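Local structure of surface presentation of antigens protein SpaO (Salmonella typhimurium, 4YX1) at residues A[10-15]-A[34-39]. The protein takes part in the type III secretory pathway that presents surface determinants needed for Salmonella to enter mammalian cells, this piece being its SPOA2 domain. Residues are numbered along the deposited sequence; the frame is centred on the assembly and turned at random.
Sequences VLYRKN and TNAELN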
ATOM      1  N   VAL A  10       0.955  -2.803  -0.365  1.00  6.74           N
ATOM      2  CA  VAL A  10      -0.119  -2.244   0.442  1.00  6.52           C
ATOM      3  C   VAL A  10       0.358  -2.017   1.866  1.00  6.10           C
ATOM      4  O   VAL A  10       0.829  -2.931   2.536  1.00  7.36           O
ATOM      5  CB  VAL A  10      -1.360  -3.174   0.419  1.00  8.54           C
ATOM      6  CG1 VAL A  10      -2.450  -2.663   1.334  1.00 10.35           C
ATOM      7  CG2 VAL A  10      -1.883  -3.314  -1.008  1.00 10.21           C
ATOM      8  N   LEU A  11       0.280  -0.775   2.312  1.00  6.55           N
ATOM      9  CA  LEU A  11       0.761  -0.422   3.635  1.00  7.96           C
ATOM     10  C   LEU A  11      -0.244  -0.852   4.700  1.00  8.54           C
ATOM     11  O   LEU A  11       0.135  -1.229   5.808  1.00 11.08           O
ATOM     12  CB  LEU A  11       1.031   1.084   3.718  1.00 10.65           C
ATOM     13  CG  LEU A  11       1.582   1.626   5.029  1.00 13.77           C
ATOM     14  CD1 LEU A  11       2.816   0.842   5.417  1.00 14.44           C
ATOM     15  CD2 LEU A  11       1.944   3.061   4.828  1.00 14.84           C
ATOM     16  N   TYR A  12      -1.524  -0.795   4.359  1.00  7.25           N
ATOM     17  CA  TYR A  12      -2.558  -1.136   5.305  1.00  7.89           C
ATOM     18  C   TYR A  12      -3.828  -1.446   4.546  1.00  7.20           C
ATOM     19  O   TYR A  12      -4.169  -0.755   3.594  1.00  8.58           O
ATOM     20  CB  TYR A  12      -2.758   0.006   6.317  1.00 11.20           C
ATOM     21  CG  TYR A  12      -3.775  -0.319   7.383  1.00 13.34           C
ATOM     22  CD1 TYR A  12      -3.589  -1.388   8.254  1.00 16.40           C
ATOM     23  CD2 TYR A  12      -4.938   0.426   7.499  1.00 15.27           C
ATOM     24  CE1 TYR A  12      -4.535  -1.693   9.221  1.00 18.10           C
ATOM     25  CE2 TYR A  12      -5.879   0.138   8.464  1.00 17.93           C
ATOM     26  CZ  TYR A  12      -5.680  -0.928   9.316  1.00 18.87           C
ATOM     27  OH  TYR A  12      -6.624  -1.214  10.273  1.00 22.19           O
ATOM     28  N   ARG A  13      -4.521  -2.508   4.928  1.00  7.78           N
ATOM     29  CA  ARG A  13      -5.830  -2.750   4.375  1.00 10.62           C
ATOM     30  C   ARG A  13      -6.775  -3.234   5.444  1.00 10.31           C
ATOM     31  O   ARG A  13      -6.362  -3.800   6.456  1.00 12.91           O
ATOM     32  CB  ARG A  13      -5.763  -3.736   3.233  1.00 13.49           C
ATOM     33  CG  ARG A  13      -5.090  -5.008   3.593  1.00 13.38           C
ATOM     34  CD  ARG A  13      -5.318  -6.060   2.506  1.00 15.47           C
ATOM     35  NE  ARG A  13      -4.558  -7.260   2.821  1.00 14.20           N
ATOM     36  CZ  ARG A  13      -4.931  -8.496   2.522  1.00 13.90           C
ATOM     37  NH1 ARG A  13      -6.064  -8.725   1.867  1.00 16.37           N
ATOM     38  NH2 ARG A  13      -4.160  -9.503   2.885  1.00 12.44           N
ATOM     39  N   LYS A  14      -8.056  -3.000   5.216  1.00 10.59           N
ATOM     40  CA  LYS A  14      -9.051  -3.287   6.225  1.00 12.04           C
ATOM     41  C   LYS A  14     -10.421  -3.299   5.588  1.00  9.03           C
ATOM     42  O   LYS A  14     -10.690  -2.517   4.677  1.00  8.76           O
ATOM     43  CB  LYS A  14      -8.993  -2.237   7.337  1.00 16.99           C
ATOM     44  CG  LYS A  14      -9.872  -2.524   8.539  1.00 21.12           C
ATOM     45  CD  LYS A  14      -9.216  -3.517   9.483  1.00 24.93           C
ATOM     46  CE  LYS A  14     -10.086  -3.764  10.701  1.00 27.63           C
ATOM     47  NZ  LYS A  14      -9.773  -5.071  11.335  1.00 29.36           N
ATOM     48  N   ASN A  15     -11.286  -4.184   6.066  1.00  8.65           N
ATOM     49  CA  ASN A  15     -12.700  -4.112   5.739  1.00  8.76           C
ATOM     50  C   ASN A  15     -13.349  -3.073   6.620  1.00  9.11           C
ATOM     51  O   ASN A  15     -13.305  -3.185   7.844  1.00 12.29           O
ATOM     52  CB  ASN A  15     -13.374  -5.469   5.936  1.00  9.80           C
ATOM     53  CG  ASN A  15     -12.799  -6.530   5.037  1.00 12.79           C
ATOM     54  OD1 ASN A  15     -12.805  -6.394   3.825  1.00 17.01           O
ATOM     55  ND2 ASN A  15     -12.297  -7.595   5.628  1.00 14.20           N
ATOM     56  N   THR A  34      -0.346   1.341  14.678  1.00 17.75           N
ATOM     57  CA  THR A  34       1.018   1.082  15.097  1.00 21.54           C
ATOM     58  C   THR A  34       1.583  -0.107  14.323  1.00 22.33           C
ATOM     59  O   THR A  34       0.927  -1.138  14.193  1.00 23.36           O
ATOM     60  CB  THR A  34       1.092   0.785  16.609  1.00 24.70           C
ATOM     61  OG1 THR A  34       0.392   1.802  17.340  1.00 27.02           O
ATOM     62  CG2 THR A  34       2.540   0.718  17.074  1.00 26.20           C
ATOM     63  N   ASN A  35       2.777   0.058  13.771  1.00 21.88           N
ATOM     64  CA  ASN A  35       3.454  -1.039  13.069  1.00 23.05           C
ATOM     65  C   ASN A  35       2.726  -1.605  11.835  1.00 18.75           C
ATOM     66  O   ASN A  35       2.987  -2.731  11.419  1.00 15.96           O
ATOM     67  CB  ASN A  35       3.733  -2.187  14.038  1.00 27.44           C
ATOM     68  CG  ASN A  35       4.606  -1.769  15.202  1.00 30.11           C
ATOM     69  OD1 ASN A  35       4.310  -2.083  16.350  1.00 31.30           O
ATOM     70  ND2 ASN A  35       5.687  -1.053  14.909  1.00 31.41           N
ATOM     71  N   ALA A  36       1.835  -0.827  11.234  1.00 16.08           N
ATOM     72  CA  ALA A  36       1.376  -1.158   9.889  1.00 14.07           C
ATOM     73  C   ALA A  36       2.603  -1.354   8.989  1.00 12.22           C
ATOM     74  O   ALA A  36       2.621  -2.222   8.115  1.00 11.96           O
ATOM     75  CB  ALA A  36       0.459  -0.063   9.337  1.00 15.37           C
ATOM     76  N   GLU A  37       3.646  -0.567   9.240  1.00 12.69           N
ATOM     77  CA  GLU A  37       4.876  -0.634   8.449  1.00 13.34           C
ATOM     78  C   GLU A  37       5.625  -1.963   8.566  1.00 10.81           C
ATOM     79  O   GLU A  37       6.512  -2.239   7.758  1.00 10.71           O
ATOM     80  CB  GLU A  37       5.820   0.509   8.847  1.00 17.48           C
ATOM     81  CG  GLU A  37       6.439   0.341  10.230  1.00 21.42           C
ATOM     82  CD  GLU A  37       7.221   1.558  10.673  1.00 25.44           C
ATOM     83  OE1 GLU A  37       6.596   2.615  10.922  1.00 27.61           O
ATOM     84  OE2 GLU A  37       8.463   1.460  10.773  1.00 27.11           O
ATOM     85  N   LEU A  38       5.284  -2.771   9.573  1.00  9.32           N
ATOM     86  CA  LEU A  38       5.899  -4.093   9.735  1.00 10.49           C
ATOM     87  C   LEU A  38       5.196  -5.164   8.911  1.00 11.61           C
ATOM     88  O   LEU A  38       5.611  -6.319   8.903  1.00 12.75           O
ATOM     89  CB  LEU A  38       5.894  -4.519  11.204  1.00 11.29           C
ATOM     90  CG  LEU A  38       6.590  -3.582  12.191  1.00 13.01           C
ATOM     91  CD1 LEU A  38       6.623  -4.206  13.579  1.00 13.76           C
ATOM     92  CD2 LEU A  38       7.999  -3.240  11.724  1.00 15.55           C
ATOM     93  N   ASN A  39       4.119  -4.779   8.235  1.00 10.71           N
ATOM     94  CA  ASN A  39       3.315  -5.716   7.470  1.00 11.07           C
ATOM     95  C   ASN A  39       2.890  -5.096   6.151  1.00  9.54           C
ATOM     96  O   ASN A  39       1.696  -5.000   5.840  1.00  9.87           O
ATOM     97  CB  ASN A  39       2.085  -6.159   8.269  1.00 13.94           C
ATOM     98  CG  ASN A  39       1.334  -7.305   7.604  1.00 16.52           C
ATOM     99  OD1 ASN A  39       1.928  -8.153   6.938  1.00 17.33           O
ATOM    100  ND2 ASN A  39       0.022  -7.314   7.758  1.00 18.87           N
TER
HETATM  101  O   HOH W   1       0.120  -3.418   6.870  1.00 17.43           O
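Leu11 and Ala36 bury the most surface where the corner after strand 4-10 meets the short 3-10 turn at 36-38. Leu11 runs out with CG anti to its own N (chi1 -178°), and chi2 of 53° then turns CD1 to the turn's backbone, 4.0 Å from Glu37 CA; the Glu37 side chain itself starts off in the other direction. Ala36 points its methyl at the corner, with CB 3.7 Å from Leu11 O, and the Tyr12 ring comes up to that methyl obliquely, its CD1 4.4 Å from Ala36 CB.

The polar part is all backbone. Leu11 O and Ala36 O lie 3.5 Å apart, with Asn39 O close by, and water 1 sits among the three carbonyls. It is modelled 2.4 Å from Leu11 O and 2.5 Å from Asn39 O, short enough to make the details of this bridge doubtful. Asn39 N bonds to Ala36 O at 3.0 Å, so that oxygen is already engaged from within its own segment.

In this SPOA domain of the FliN/MopA/SpaO family, the corner at Leu11 sends strand 12-16 out to the other subunit of the dimer. Val10 and Tyr12 to Asn15 pair antiparallel with a strand there, continuing the sheet across the interface, and that subunit's Leu54 packs on Leu11. Arg13 forms a salt bridge with Glu41 of the same chain.

With three acceptors gathered and no direct hydrogen bond between the two segments, the cluster calls for an outside donor, which a water could supply, its exact bonding uncertain.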